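Local structure of inorganic polyphosphate/ATP-glucomannokinase (Arthrobacter sp., 1WOQ) at residues A12-G20 with P72-P83; E119-A130 with A255-H263. The protein phosphorylates glucose and mannose, drawing the phosphoryl group from inorganic polyphosphate or ATP, as a kinase of the ROK family. All blocks are in the same frame, centred on the assembly; numbering follows the deposited sequence.

Interaction 1 (A12-G20 with P72-P83). With BGC (beta-D-glucopyranose), chain C.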
ATOM      1  N   ALA A  12     -14.814 -13.739 -12.257  1.00 36.08           N
ATOM      2  CA  ALA A  12     -13.959 -12.931 -13.113  1.00 31.71           C
ATOM      3  C   ALA A  12     -12.854 -12.215 -12.344  1.00 27.78           C
ATOM      4  O   ALA A  12     -13.105 -11.559 -11.332  1.00 26.22           O
ATOM      5  CB  ALA A  12     -14.802 -11.914 -13.875  1.00 32.08           C
ATOM      6  N   PRO A  13     -11.608 -12.337 -12.820  1.00 25.72           N
ATOM      7  CA  PRO A  13     -10.492 -11.673 -12.144  1.00 22.17           C
ATOM      8  C   PRO A  13     -10.504 -10.184 -12.476  1.00 20.53           C
ATOM      9  O   PRO A  13     -11.236  -9.745 -13.366  1.00 19.52           O
ATOM     10  CB  PRO A  13      -9.275 -12.389 -12.717  1.00 23.45           C
ATOM     11  CG  PRO A  13      -9.702 -12.675 -14.123  1.00 25.17           C
ATOM     12  CD  PRO A  13     -11.126 -13.169 -13.937  1.00 25.00           C
ATOM     13  N   LEU A  14      -9.708  -9.409 -11.748  1.00 16.57           N
ATOM     14  CA  LEU A  14      -9.622  -7.973 -11.980  1.00 15.79           C
ATOM     15  C   LEU A  14      -8.162  -7.557 -11.959  1.00 14.60           C
ATOM     16  O   LEU A  14      -7.361  -8.129 -11.222  1.00 14.46           O
ATOM     17  CB  LEU A  14     -10.379  -7.202 -10.895  1.00 18.13           C
ATOM     18  CG  LEU A  14     -11.910  -7.247 -10.899  1.00 19.64           C
ATOM     19  CD1 LEU A  14     -12.434  -6.532  -9.662  1.00 21.22           C
ATOM     20  CD2 LEU A  14     -12.454  -6.587 -12.160  1.00 18.97           C
ATOM     21  N   ILE A  15      -7.817  -6.564 -12.769  1.00 14.00           N
ATOM     22  CA  ILE A  15      -6.448  -6.076 -12.805  1.00 13.67           C
ATOM     23  C   ILE A  15      -6.234  -5.076 -11.677  1.00 13.88           C
ATOM     24  O   ILE A  15      -7.064  -4.195 -11.450  1.00 13.61           O
ATOM     25  CB  ILE A  15      -6.126  -5.380 -14.153  1.00 14.57           C
ATOM     26  CG1 ILE A  15      -6.111  -6.415 -15.281  1.00 14.91           C
ATOM     27  CG2 ILE A  15      -4.779  -4.649 -14.058  1.00 14.12           C
ATOM     28  CD1 ILE A  15      -5.990  -5.811 -16.680  1.00 15.40           C
ATOM     29  N   GLY A  16      -5.126  -5.243 -10.961  1.00 13.28           N
ATOM     30  CA  GLY A  16      -4.779  -4.339  -9.877  1.00 12.11           C
ATOM     31  C   GLY A  16      -3.414  -3.762 -10.203  1.00 12.57           C
ATOM     32  O   GLY A  16      -2.539  -4.486 -10.675  1.00 11.99           O
ATOM     33  N   ILE A  17      -3.227  -2.467  -9.961  1.00 13.15           N
ATOM     34  CA  ILE A  17      -1.963  -1.793 -10.249  1.00 13.79           C
ATOM     35  C   ILE A  17      -1.452  -1.118  -8.979  1.00 14.64           C
ATOM     36  O   ILE A  17      -2.212  -0.449  -8.285  1.00 14.02           O
ATOM     37  CB  ILE A  17      -2.152  -0.710 -11.346  1.00 13.88           C
ATOM     38  CG1 ILE A  17      -2.731  -1.342 -12.616  1.00 13.60           C
ATOM     39  CG2 ILE A  17      -0.816  -0.036 -11.662  1.00 14.91           C
ATOM     40  CD1 ILE A  17      -1.798  -2.324 -13.305  1.00 14.26           C
ATOM     41  N   ASP A  18      -0.165  -1.287  -8.683  1.00 15.16           N
ATOM     42  CA  ASP A  18       0.434  -0.695  -7.489  1.00 17.02           C
ATOM     43  C   ASP A  18       1.522   0.297  -7.904  1.00 17.70           C
ATOM     44  O   ASP A  18       2.537  -0.086  -8.490  1.00 17.69           O
ATOM     45  CB  ASP A  18       1.005  -1.821  -6.608  1.00 18.87           C
ATOM     46  CG  ASP A  18       1.463  -1.341  -5.236  1.00 22.27           C
ATOM     47  OD1 ASP A  18       0.900  -0.368  -4.696  1.00 22.27           O
ATOM     48  OD2 ASP A  18       2.388  -1.965  -4.679  1.00 24.08           O
ATOM     49  N   ILE A  19       1.291   1.576  -7.621  1.00 17.94           N
ATOM     50  CA  ILE A  19       2.250   2.620  -7.969  1.00 19.93           C
ATOM     51  C   ILE A  19       3.205   2.841  -6.803  1.00 22.96           C
ATOM     52  O   ILE A  19       2.804   3.316  -5.737  1.00 20.65           O
ATOM     53  CB  ILE A  19       1.537   3.949  -8.302  1.00 19.62           C
ATOM     54  CG1 ILE A  19       0.635   3.761  -9.527  1.00 20.25           C
ATOM     55  CG2 ILE A  19       2.571   5.045  -8.556  1.00 22.01           C
ATOM     56  CD1 ILE A  19      -0.220   4.971  -9.867  1.00 19.14           C
ATOM     57  N   GLY A  20       4.469   2.488  -7.011  1.00 23.48           N
ATOM     58  CA  GLY A  20       5.460   2.646  -5.964  1.00 26.51           C
ATOM     59  C   GLY A  20       6.514   3.681  -6.302  1.00 28.49           C
ATOM     60  O   GLY A  20       6.497   4.270  -7.382  1.00 28.24           O
ATOM     61  N   PRO A  72      -9.076 -10.265 -17.782  1.00 23.22           N
ATOM     62  CA  PRO A  72     -10.525 -10.095 -17.621  1.00 23.15           C
ATOM     63  C   PRO A  72     -11.070  -9.391 -18.862  1.00 23.20           C
ATOM     64  O   PRO A  72     -10.307  -9.081 -19.775  1.00 21.74           O
ATOM     65  CB  PRO A  72     -10.626  -9.231 -16.369  1.00 24.05           C
ATOM     66  CG  PRO A  72      -9.407  -8.368 -16.474  1.00 22.95           C
ATOM     67  CD  PRO A  72      -8.339  -9.360 -16.879  1.00 23.17           C
ATOM     68  N   ALA A  73     -12.378  -9.142 -18.899  1.00 24.17           N
ATOM     69  CA  ALA A  73     -12.991  -8.463 -20.044  1.00 25.96           C
ATOM     70  C   ALA A  73     -12.284  -7.134 -20.311  1.00 26.30           C
ATOM     71  O   ALA A  73     -11.918  -6.420 -19.379  1.00 24.66           O
ATOM     72  CB  ALA A  73     -14.472  -8.225 -19.783  1.00 26.90           C
ATOM     73  N   ALA A  74     -12.114  -6.805 -21.588  1.00 25.96           N
ATOM     74  CA  ALA A  74     -11.424  -5.583 -22.005  1.00 27.56           C
ATOM     75  C   ALA A  74     -11.897  -4.280 -21.366  1.00 27.54           C
ATOM     76  O   ALA A  74     -11.110  -3.347 -21.204  1.00 30.22           O
ATOM     77  CB  ALA A  74     -11.478  -5.457 -23.528  1.00 28.48           C
ATOM     78  N   GLY A  75     -13.171  -4.203 -21.005  1.00 27.14           N
ATOM     79  CA  GLY A  75     -13.674  -2.978 -20.408  1.00 23.81           C
ATOM     80  C   GLY A  75     -13.848  -3.029 -18.903  1.00 22.58           C
ATOM     81  O   GLY A  75     -14.429  -2.118 -18.310  1.00 22.73           O
ATOM     82  N   SER A  76     -13.343  -4.088 -18.279  1.00 19.97           N
ATOM     83  CA  SER A  76     -13.463  -4.240 -16.835  1.00 19.63           C
ATOM     84  C   SER A  76     -12.709  -3.135 -16.100  1.00 18.40           C
ATOM     85  O   SER A  76     -11.673  -2.662 -16.564  1.00 17.59           O
ATOM     86  CB  SER A  76     -12.933  -5.610 -16.404  1.00 20.35           C
ATOM     87  OG  SER A  76     -11.584  -5.788 -16.798  1.00 19.56           O
ATOM     88  N   PRO A  77     -13.229  -2.702 -14.941  1.00 17.24           N
ATOM     89  CA  PRO A  77     -12.574  -1.647 -14.164  1.00 16.15           C
ATOM     90  C   PRO A  77     -11.215  -2.099 -13.636  1.00 15.33           C
ATOM     91  O   PRO A  77     -11.005  -3.281 -13.377  1.00 15.64           O
ATOM     92  CB  PRO A  77     -13.575  -1.374 -13.042  1.00 17.94           C
ATOM     93  CG  PRO A  77     -14.220  -2.703 -12.843  1.00 19.92           C
ATOM     94  CD  PRO A  77     -14.450  -3.171 -14.263  1.00 20.28           C
ATOM     95  N   VAL A  78     -10.304  -1.145 -13.483  1.00 12.83           N
ATOM     96  CA  VAL A  78      -8.958  -1.422 -12.994  1.00 13.70           C
ATOM     97  C   VAL A  78      -8.706  -0.696 -11.677  1.00 14.20           C
ATOM     98  O   VAL A  78      -8.995   0.495 -11.553  1.00 14.16           O
ATOM     99  CB  VAL A  78      -7.900  -0.960 -14.025  1.00 14.64           C
ATOM    100  CG1 VAL A  78      -6.491  -1.171 -13.481  1.00 13.35           C
ATOM    101  CG2 VAL A  78      -8.095  -1.716 -15.324  1.00 14.83           C
ATOM    102  N   GLY A  79      -8.164  -1.419 -10.701  1.00 14.75           N
ATOM    103  CA  GLY A  79      -7.859  -0.822  -9.411  1.00 13.50           C
ATOM    104  C   GLY A  79      -6.414  -0.358  -9.401  1.00 12.66           C
ATOM    105  O   GLY A  79      -5.531  -1.047  -9.906  1.00 12.56           O
ATOM    106  N   VAL A  80      -6.161   0.806  -8.820  1.00 12.51           N
ATOM    107  CA  VAL A  80      -4.806   1.351  -8.791  1.00 12.69           C
ATOM    108  C   VAL A  80      -4.508   1.973  -7.436  1.00 13.42           C
ATOM    109  O   VAL A  80      -5.387   2.587  -6.832  1.00 14.12           O
ATOM    110  CB  VAL A  80      -4.647   2.443  -9.874  1.00 13.17           C
ATOM    111  CG1 VAL A  80      -3.221   2.966  -9.893  1.00 11.90           C
ATOM    112  CG2 VAL A  80      -5.043   1.882 -11.237  1.00 14.87           C
ATOM    113  N   THR A  81      -3.279   1.813  -6.952  1.00 13.45           N
ATOM    114  CA  THR A  81      -2.906   2.407  -5.670  1.00 14.29           C
ATOM    115  C   THR A  81      -2.089   3.666  -5.902  1.00 14.97           C
ATOM    116  O   THR A  81      -1.513   3.865  -6.971  1.00 13.91           O
ATOM    117  CB  THR A  81      -2.044   1.468  -4.803  1.00 15.19           C
ATOM    118  OG1 THR A  81      -0.735   1.353  -5.380  1.00 14.96           O
ATOM    119  CG2 THR A  81      -2.682   0.085  -4.699  1.00 14.42           C
ATOM    120  N   PHE A  82      -2.030   4.512  -4.883  1.00 14.10           N
ATOM    121  CA  PHE A  82      -1.269   5.748  -4.964  1.00 13.32           C
ATOM    122  C   PHE A  82      -0.828   6.097  -3.552  1.00 12.71           C
ATOM    123  O   PHE A  82      -1.619   6.011  -2.615  1.00 13.13           O
ATOM    124  CB  PHE A  82      -2.127   6.876  -5.528  1.00 14.58           C
ATOM    125  CG  PHE A  82      -1.362   8.143  -5.749  1.00 16.08           C
ATOM    126  CD1 PHE A  82      -0.652   8.340  -6.926  1.00 16.84           C
ATOM    127  CD2 PHE A  82      -1.297   9.109  -4.752  1.00 17.74           C
ATOM    128  CE1 PHE A  82       0.117   9.486  -7.106  1.00 18.86           C
ATOM    129  CE2 PHE A  82      -0.531  10.257  -4.924  1.00 19.55           C
ATOM    130  CZ  PHE A  82       0.177  10.443  -6.101  1.00 18.53           C
ATOM    131  N   PRO A  83       0.437   6.512  -3.381  1.00 13.11           N
ATOM    132  CA  PRO A  83       0.959   6.859  -2.060  1.00 13.48           C
ATOM    133  C   PRO A  83       0.510   8.207  -1.502  1.00 15.13           C
ATOM    134  O   PRO A  83       1.331   9.083  -1.258  1.00 14.42           O
ATOM    135  CB  PRO A  83       2.466   6.793  -2.270  1.00 15.13           C
ATOM    136  CG  PRO A  83       2.608   7.353  -3.645  1.00 15.76           C
ATOM    137  CD  PRO A  83       1.482   6.669  -4.413  1.00 14.60           C
TER
HETATM  138  C2  BGC C 290       2.261   8.707   2.351  1.00 13.64           C
HETATM  139  C3  BGC C 290       1.172   7.633   2.473  1.00 11.49           C
HETATM  140  C4  BGC C 290       1.689   6.295   1.924  1.00 12.77           C
HETATM  141  C5  BGC C 290       3.010   5.929   2.616  1.00 13.44           C
HETATM  142  C6  BGC C 290       3.646   4.659   2.083  1.00 15.12           C
HETATM  143  C1  BGC C 290       3.531   8.215   3.050  1.00 13.33           C
HETATM  144  O1  BGC C 290       4.548   9.147   2.924  1.00 16.49           O
HETATM  145  O2  BGC C 290       1.817   9.915   2.946  1.00 12.64           O
HETATM  146  O3  BGC C 290       0.009   8.033   1.763  1.00 11.76           O
HETATM  147  O4  BGC C 290       0.726   5.273   2.156  1.00 12.12           O
HETATM  148  O5  BGC C 290       3.970   6.995   2.444  1.00 14.15           O
HETATM  149  O6  BGC C 290       3.800   4.709   0.673  1.00 15.80           O
HETATM  150  O   HOH W   1      -9.775  -5.452 -14.587  1.00 17.72           O
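Ile19 lies over Val80, its CD1 3.6 Å from Val80 CG1, and the same methyl reaches the edge of the Phe82 ring near the ring plane. On that face of the sheet Ile17 rests its CB on Val80 CG2, while its CG1 turns back to Val78 CG1; helix 51-66 packs over Ile15, Ile17 and Ile19. The two strands run parallel, 14° apart, as neighbours in the sheet of the N-terminal domain of an actin-like (ASKHA) kinase, strand 14-19 being its first. Ile17 N donates to Gly79 O at 2.7 Å, and Thr81 N binds Ile17 O. Thr81 OG1, held between backbone N and carbonyl carbon (chi1 71°), gives a very short bond to Asp18 OD1, modelled at 2.5 Å though the exact length is doubtful, and accepts from Ile19 N at 3.0 Å. A valine in place of Thr81 would probably leave Ile19 N without this acceptor and the Asp18 carboxylate freer to turn, close to where a phosphate ion is bound. At the other end the side chains of Pro72 and Ile15 cross at about a right angle, CG of the proline meeting CG1 of Ile15, and a water takes the N-H of Ile15 while donating to Ser76 OG and Pro77 O.

Interaction 2 (E119-A130 with A255-H263). With BGC (beta-D-glucopyranose), chain C.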
ATOM      1  N   GLU A 119     -10.240   3.144 -10.587  1.00 20.28           N
ATOM      2  CA  GLU A 119     -10.501   3.672  -9.258  1.00 20.42           C
ATOM      3  C   GLU A 119      -9.263   3.505  -8.401  1.00 18.37           C
ATOM      4  O   GLU A 119      -8.758   2.395  -8.218  1.00 16.96           O
ATOM      5  CB  GLU A 119     -11.696   2.962  -8.636  1.00 23.57           C
ATOM      6  CG  GLU A 119     -12.999   3.345  -9.311  1.00 26.81           C
ATOM      7  CD  GLU A 119     -14.196   2.653  -8.711  1.00 30.31           C
ATOM      8  OE1 GLU A 119     -14.295   2.614  -7.468  1.00 31.83           O
ATOM      9  OE2 GLU A 119     -15.042   2.160  -9.485  1.00 32.87           O
ATOM     10  N   VAL A 120      -8.785   4.630  -7.885  1.00 17.01           N
ATOM     11  CA  VAL A 120      -7.583   4.669  -7.073  1.00 15.41           C
ATOM     12  C   VAL A 120      -7.875   4.602  -5.580  1.00 14.69           C
ATOM     13  O   VAL A 120      -8.919   5.061  -5.105  1.00 14.52           O
ATOM     14  CB  VAL A 120      -6.776   5.958  -7.379  1.00 15.81           C
ATOM     15  CG1 VAL A 120      -5.514   6.018  -6.534  1.00 14.93           C
ATOM     16  CG2 VAL A 120      -6.428   6.006  -8.869  1.00 19.07           C
ATOM     17  N   ILE A 121      -6.940   4.009  -4.850  1.00 14.07           N
ATOM     18  CA  ILE A 121      -7.044   3.876  -3.404  1.00 13.61           C
ATOM     19  C   ILE A 121      -5.636   4.050  -2.853  1.00 13.17           C
ATOM     20  O   ILE A 121      -4.656   3.774  -3.545  1.00 11.94           O
ATOM     21  CB  ILE A 121      -7.582   2.484  -3.009  1.00 12.73           C
ATOM     22  CG1 ILE A 121      -7.619   2.349  -1.483  1.00 14.90           C
ATOM     23  CG2 ILE A 121      -6.717   1.395  -3.638  1.00 14.54           C
ATOM     24  CD1 ILE A 121      -8.227   1.039  -1.002  1.00 16.91           C
ATOM     25  N   ASN A 122      -5.524   4.525  -1.620  1.00 12.11           N
ATOM     26  CA  ASN A 122      -4.205   4.694  -1.028  1.00 12.46           C
ATOM     27  C   ASN A 122      -3.467   3.352  -1.001  1.00 11.69           C
ATOM     28  O   ASN A 122      -4.071   2.312  -0.748  1.00 12.18           O
ATOM     29  CB  ASN A 122      -4.332   5.251   0.388  1.00 10.45           C
ATOM     30  CG  ASN A 122      -3.024   5.221   1.132  1.00 10.94           C
ATOM     31  OD1 ASN A 122      -2.756   4.294   1.894  1.00 10.09           O
ATOM     32  ND2 ASN A 122      -2.184   6.229   0.901  1.00 10.44           N
ATOM     33  N   ASP A 123      -2.161   3.379  -1.254  1.00 11.06           N
ATOM     34  CA  ASP A 123      -1.377   2.148  -1.283  1.00 12.58           C
ATOM     35  C   ASP A 123      -1.389   1.338   0.018  1.00 12.70           C
ATOM     36  O   ASP A 123      -1.503   0.107  -0.014  1.00 12.41           O
ATOM     37  CB  ASP A 123       0.070   2.439  -1.710  1.00 12.03           C
ATOM     38  CG  ASP A 123       0.815   3.344  -0.736  1.00 14.09           C
ATOM     39  OD1 ASP A 123       2.056   3.222  -0.665  1.00 17.60           O
ATOM     40  OD2 ASP A 123       0.181   4.181  -0.060  1.00 14.41           O
ATOM     41  N   ALA A 124      -1.274   2.012   1.160  1.00 12.16           N
ATOM     42  CA  ALA A 124      -1.292   1.306   2.440  1.00 11.98           C
ATOM     43  C   ALA A 124      -2.691   0.745   2.701  1.00 13.10           C
ATOM     44  O   ALA A 124      -2.832  -0.367   3.216  1.00 12.19           O
ATOM     45  CB  ALA A 124      -0.865   2.246   3.574  1.00 11.79           C
ATOM     46  N   ASP A 125      -3.719   1.515   2.342  1.00 12.42           N
ATOM     47  CA  ASP A 125      -5.103   1.074   2.516  1.00 12.27           C
ATOM     48  C   ASP A 125      -5.338  -0.217   1.732  1.00 12.78           C
ATOM     49  O   ASP A 125      -5.999  -1.138   2.220  1.00 12.64           O
ATOM     50  CB  ASP A 125      -6.087   2.144   2.028  1.00 10.95           C
ATOM     51  CG  ASP A 125      -6.266   3.286   3.020  1.00 13.22           C
ATOM     52  OD1 ASP A 125      -5.618   3.273   4.089  1.00 13.52           O
ATOM     53  OD2 ASP A 125      -7.066   4.199   2.721  1.00 13.04           O
ATOM     54  N   ALA A 126      -4.794  -0.280   0.517  1.00 12.18           N
ATOM     55  CA  ALA A 126      -4.939  -1.469  -0.324  1.00 11.74           C
ATOM     56  C   ALA A 126      -4.257  -2.652   0.359  1.00 13.20           C
ATOM     57  O   ALA A 126      -4.811  -3.749   0.421  1.00 11.77           O
ATOM     58  CB  ALA A 126      -4.320  -1.227  -1.702  1.00 12.59           C
ATOM     59  N   ALA A 127      -3.055  -2.424   0.877  1.00 13.66           N
ATOM     60  CA  ALA A 127      -2.324  -3.480   1.570  1.00 15.49           C
ATOM     61  C   ALA A 127      -3.155  -3.969   2.755  1.00 15.69           C
ATOM     62  O   ALA A 127      -3.182  -5.164   3.057  1.00 14.65           O
ATOM     63  CB  ALA A 127      -0.970  -2.961   2.054  1.00 15.65           C
ATOM     64  N   GLY A 128      -3.833  -3.037   3.421  1.00 15.21           N
ATOM     65  CA  GLY A 128      -4.668  -3.388   4.560  1.00 16.06           C
ATOM     66  C   GLY A 128      -5.861  -4.239   4.163  1.00 16.73           C
ATOM     67  O   GLY A 128      -6.183  -5.226   4.838  1.00 17.64           O
ATOM     68  N   LEU A 129      -6.525  -3.873   3.070  1.00 14.62           N
ATOM     69  CA  LEU A 129      -7.677  -4.643   2.597  1.00 16.27           C
ATOM     70  C   LEU A 129      -7.240  -6.076   2.325  1.00 15.78           C
ATOM     71  O   LEU A 129      -7.930  -7.036   2.688  1.00 15.90           O
ATOM     72  CB  LEU A 129      -8.246  -4.041   1.307  1.00 15.53           C
ATOM     73  CG  LEU A 129      -8.997  -2.713   1.380  1.00 18.25           C
ATOM     74  CD1 LEU A 129      -9.306  -2.218  -0.033  1.00 18.62           C
ATOM     75  CD2 LEU A 129     -10.278  -2.900   2.175  1.00 19.32           C
ATOM     76  N   ALA A 130      -6.088  -6.216   1.677  1.00 15.18           N
ATOM     77  CA  ALA A 130      -5.555  -7.531   1.352  1.00 15.73           C
ATOM     78  C   ALA A 130      -5.233  -8.343   2.609  1.00 15.93           C
ATOM     79  O   ALA A 130      -5.570  -9.519   2.681  1.00 16.26           O
ATOM     80  CB  ALA A 130      -4.313  -7.391   0.483  1.00 16.78           C
ATOM     81  N   ALA A 255      -5.977  -3.432  -4.394  1.00 14.20           N
ATOM     82  CA  ALA A 255      -6.601  -2.551  -5.376  1.00 14.41           C
ATOM     83  C   ALA A 255      -7.778  -3.261  -6.040  1.00 15.03           C
ATOM     84  O   ALA A 255      -8.809  -2.648  -6.310  1.00 14.59           O
ATOM     85  CB  ALA A 255      -5.580  -2.130  -6.429  1.00 14.48           C
ATOM     86  N   ALA A 256      -7.616  -4.555  -6.297  1.00 16.08           N
ATOM     87  CA  ALA A 256      -8.671  -5.347  -6.922  1.00 17.44           C
ATOM     88  C   ALA A 256      -9.833  -5.499  -5.943  1.00 17.66           C
ATOM     89  O   ALA A 256     -11.000  -5.379  -6.322  1.00 17.65           O
ATOM     90  CB  ALA A 256      -8.134  -6.715  -7.322  1.00 18.16           C
ATOM     91  N   ILE A 257      -9.508  -5.764  -4.681  1.00 18.20           N
ATOM     92  CA  ILE A 257     -10.533  -5.905  -3.651  1.00 16.94           C
ATOM     93  C   ILE A 257     -11.415  -4.661  -3.622  1.00 17.94           C
ATOM     94  O   ILE A 257     -12.637  -4.766  -3.600  1.00 18.57           O
ATOM     95  CB  ILE A 257      -9.909  -6.078  -2.239  1.00 16.58           C
ATOM     96  CG1 ILE A 257      -9.255  -7.456  -2.121  1.00 16.92           C
ATOM     97  CG2 ILE A 257     -10.984  -5.892  -1.165  1.00 17.16           C
ATOM     98  CD1 ILE A 257      -8.532  -7.676  -0.806  1.00 15.44           C
ATOM     99  N   GLU A 258     -10.787  -3.486  -3.619  1.00 18.38           N
ATOM    100  CA  GLU A 258     -11.527  -2.231  -3.578  1.00 21.46           C
ATOM    101  C   GLU A 258     -12.524  -2.128  -4.730  1.00 22.46           C
ATOM    102  O   GLU A 258     -13.658  -1.698  -4.529  1.00 22.68           O
ATOM    103  CB  GLU A 258     -10.565  -1.036  -3.600  1.00 22.48           C
ATOM    104  CG  GLU A 258     -11.240   0.323  -3.371  1.00 25.72           C
ATOM    105  CD  GLU A 258     -11.958   0.418  -2.031  1.00 25.55           C
ATOM    106  OE1 GLU A 258     -11.848  -0.522  -1.217  1.00 29.51           O
ATOM    107  OE2 GLU A 258     -12.630   1.441  -1.785  1.00 31.19           O
ATOM    108  N   ILE A 259     -12.106  -2.509  -5.935  1.00 24.82           N
ATOM    109  CA  ILE A 259     -13.011  -2.464  -7.085  1.00 26.65           C
ATOM    110  C   ILE A 259     -14.252  -3.290  -6.773  1.00 28.35           C
ATOM    111  O   ILE A 259     -15.382  -2.824  -6.928  1.00 29.33           O
ATOM    112  CB  ILE A 259     -12.384  -3.078  -8.353  1.00 27.65           C
ATOM    113  CG1 ILE A 259     -11.235  -2.211  -8.853  1.00 28.99           C
ATOM    114  CG2 ILE A 259     -13.453  -3.230  -9.440  1.00 28.46           C
ATOM    115  CD1 ILE A 259     -10.587  -2.764 -10.095  1.00 32.77           C
ATOM    116  N   ALA A 260     -14.019  -4.525  -6.340  1.00 28.01           N
ATOM    117  CA  ALA A 260     -15.090  -5.453  -6.006  1.00 30.29           C
ATOM    118  C   ALA A 260     -16.033  -4.885  -4.953  1.00 31.98           C
ATOM    119  O   ALA A 260     -17.253  -4.943  -5.109  1.00 32.60           O
ATOM    120  CB  ALA A 260     -14.497  -6.770  -5.519  1.00 28.58           C
ATOM    121  N   LEU A 261     -15.468  -4.338  -3.880  1.00 32.87           N
ATOM    122  CA  LEU A 261     -16.280  -3.765  -2.814  1.00 34.70           C
ATOM    123  C   LEU A 261     -17.121  -2.606  -3.330  1.00 36.64           C
ATOM    124  O   LEU A 261     -18.308  -2.504  -3.018  1.00 36.82           O
ATOM    125  CB  LEU A 261     -15.391  -3.280  -1.667  1.00 33.33           C
ATOM    126  CG  LEU A 261     -14.603  -4.342  -0.897  1.00 33.74           C
ATOM    127  CD1 LEU A 261     -13.774  -3.666   0.185  1.00 32.70           C
ATOM    128  CD2 LEU A 261     -15.557  -5.358  -0.284  1.00 33.87           C
ATOM    129  N   GLN A 262     -16.505  -1.733  -4.121  1.00 39.00           N
ATOM    130  CA  GLN A 262     -17.207  -0.580  -4.673  1.00 41.78           C
ATOM    131  C   GLN A 262     -18.312  -1.021  -5.628  1.00 43.42           C
ATOM    132  O   GLN A 262     -19.418  -0.483  -5.598  1.00 44.19           O
ATOM    133  CB  GLN A 262     -16.221   0.338  -5.401  1.00 42.62           C
ATOM    134  CG  GLN A 262     -15.083   0.845  -4.530  1.00 44.31           C
ATOM    135  CD  GLN A 262     -15.554   1.707  -3.374  1.00 45.70           C
ATOM    136  OE1 GLN A 262     -16.317   1.259  -2.518  1.00 47.90           O
ATOM    137  NE2 GLN A 262     -15.099   2.953  -3.343  1.00 47.34           N
ATOM    138  N   HIS A 263     -18.009  -2.000  -6.477  1.00 45.08           N
ATOM    139  CA  HIS A 263     -18.990  -2.514  -7.428  1.00 47.00           C
ATOM    140  C   HIS A 263     -19.826  -3.613  -6.779  1.00 47.71           C
ATOM    141  O   HIS A 263     -19.939  -4.701  -7.382  1.00 48.88           O
ATOM    142  CB  HIS A 263     -18.291  -3.071  -8.671  1.00 47.87           C
ATOM    143  CG  HIS A 263     -17.689  -2.020  -9.552  1.00 49.48           C
ATOM    144  ND1 HIS A 263     -16.755  -1.114  -9.099  1.00 49.92           N
ATOM    145  CD2 HIS A 263     -17.885  -1.737 -10.862  1.00 49.78           C
ATOM    146  CE1 HIS A 263     -16.401  -0.317 -10.092  1.00 50.11           C
ATOM    147  NE2 HIS A 263     -17.072  -0.674 -11.172  1.00 50.49           N
TER
HETATM  148  C2  BGC C 290       2.261   8.707   2.351  1.00 13.64           C
HETATM  149  C3  BGC C 290       1.172   7.633   2.473  1.00 11.49           C
HETATM  150  C4  BGC C 290       1.689   6.295   1.924  1.00 12.77           C
HETATM  151  C5  BGC C 290       3.010   5.929   2.616  1.00 13.44           C
HETATM  152  C6  BGC C 290       3.646   4.659   2.083  1.00 15.12           C
HETATM  153  C1  BGC C 290       3.531   8.215   3.050  1.00 13.33           C
HETATM  154  O1  BGC C 290       4.548   9.147   2.924  1.00 16.49           O
HETATM  155  O2  BGC C 290       1.817   9.915   2.946  1.00 12.64           O
HETATM  156  O3  BGC C 290       0.009   8.033   1.763  1.00 11.76           O
HETATM  157  O4  BGC C 290       0.726   5.273   2.156  1.00 12.12           O
HETATM  158  O5  BGC C 290       3.970   6.995   2.444  1.00 14.15           O
HETATM  159  O6  BGC C 290       3.800   4.709   0.673  1.00 15.80           O
HETATM  160  O   HOH W   2     -12.735   3.766  -5.324  1.00 43.14           O
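Leu129 and Glu258 cross at a slant where strand 118-122 and the helix following it pack against the C-terminal helix 250-262 of an actin-like (ASKHA) fold, the axes of segments 123-130 and 255-262 8.6 Å apart and at 79°. Leu129 sends its two methyls different ways: CD1 lies 3.3 Å from Glu258 OE1 and near Glu258 CB, whereas CD2 meets Leu261 CD1, the two leucines sliding past each other in opposite directions. Glu258 sets out with CG anti to its backbone N (chi1 -172°) and bends at chi2, which lays its aliphatic part and carboxyl carbon against Ile121, whose CD1 lies 3.9 Å from Glu258 CG. Ile257 points CD1 at the backbone of the other helix, 3.6 Å from Leu129 O and close to Ala130 CA, with its CG2 against Leu129 CB. The small Ala126 and Ala255 let the chains come near, their CA atoms 5.4 Å apart. Farther out, Glu119, extended beyond CG, brings OE1 beside Gln262 CG; a water bridges Glu119 OE1 and Gln262 NE2. At the opposite end of the strand Asn122 is the N-cap of helix 123-130, its OD1 taking Asp125 N on a lone pair and, weakly, Ala124 N. Its ND2 makes weak bonds to glucose O3 and O4. Next to it, both carboxylate oxygens of Asp123 accept from the sugar: OD1 from O6 at 2.7 Å and OD2 from O4 at 2.5 Å.

Overall arrangement
The centres of interactions 1 and 2 lie about 9 Å apart, and along the chain interaction 1 closes before interaction 2 opens. They share one sheet: strand 78-82 sits between strands 14-19 and 118-122, and Val80 O probably accepts from Ile121 N, as Phe82 O does from Asp123 N. Helix 250-262, near the C-terminus, touches Leu14, Pro77 and Thr81 of interaction 1 and itself forms one side of interaction 2, whereas helix 51-66 covers the isoleucines on the other face. Strands 78-82 and 118-122 lead to the same glucose, with Pro83 following one, Asn122 ending the other and Asp123 opening the next helix; Asn96, Glu168, His171 and Glu180 also hydrogen-bond to it.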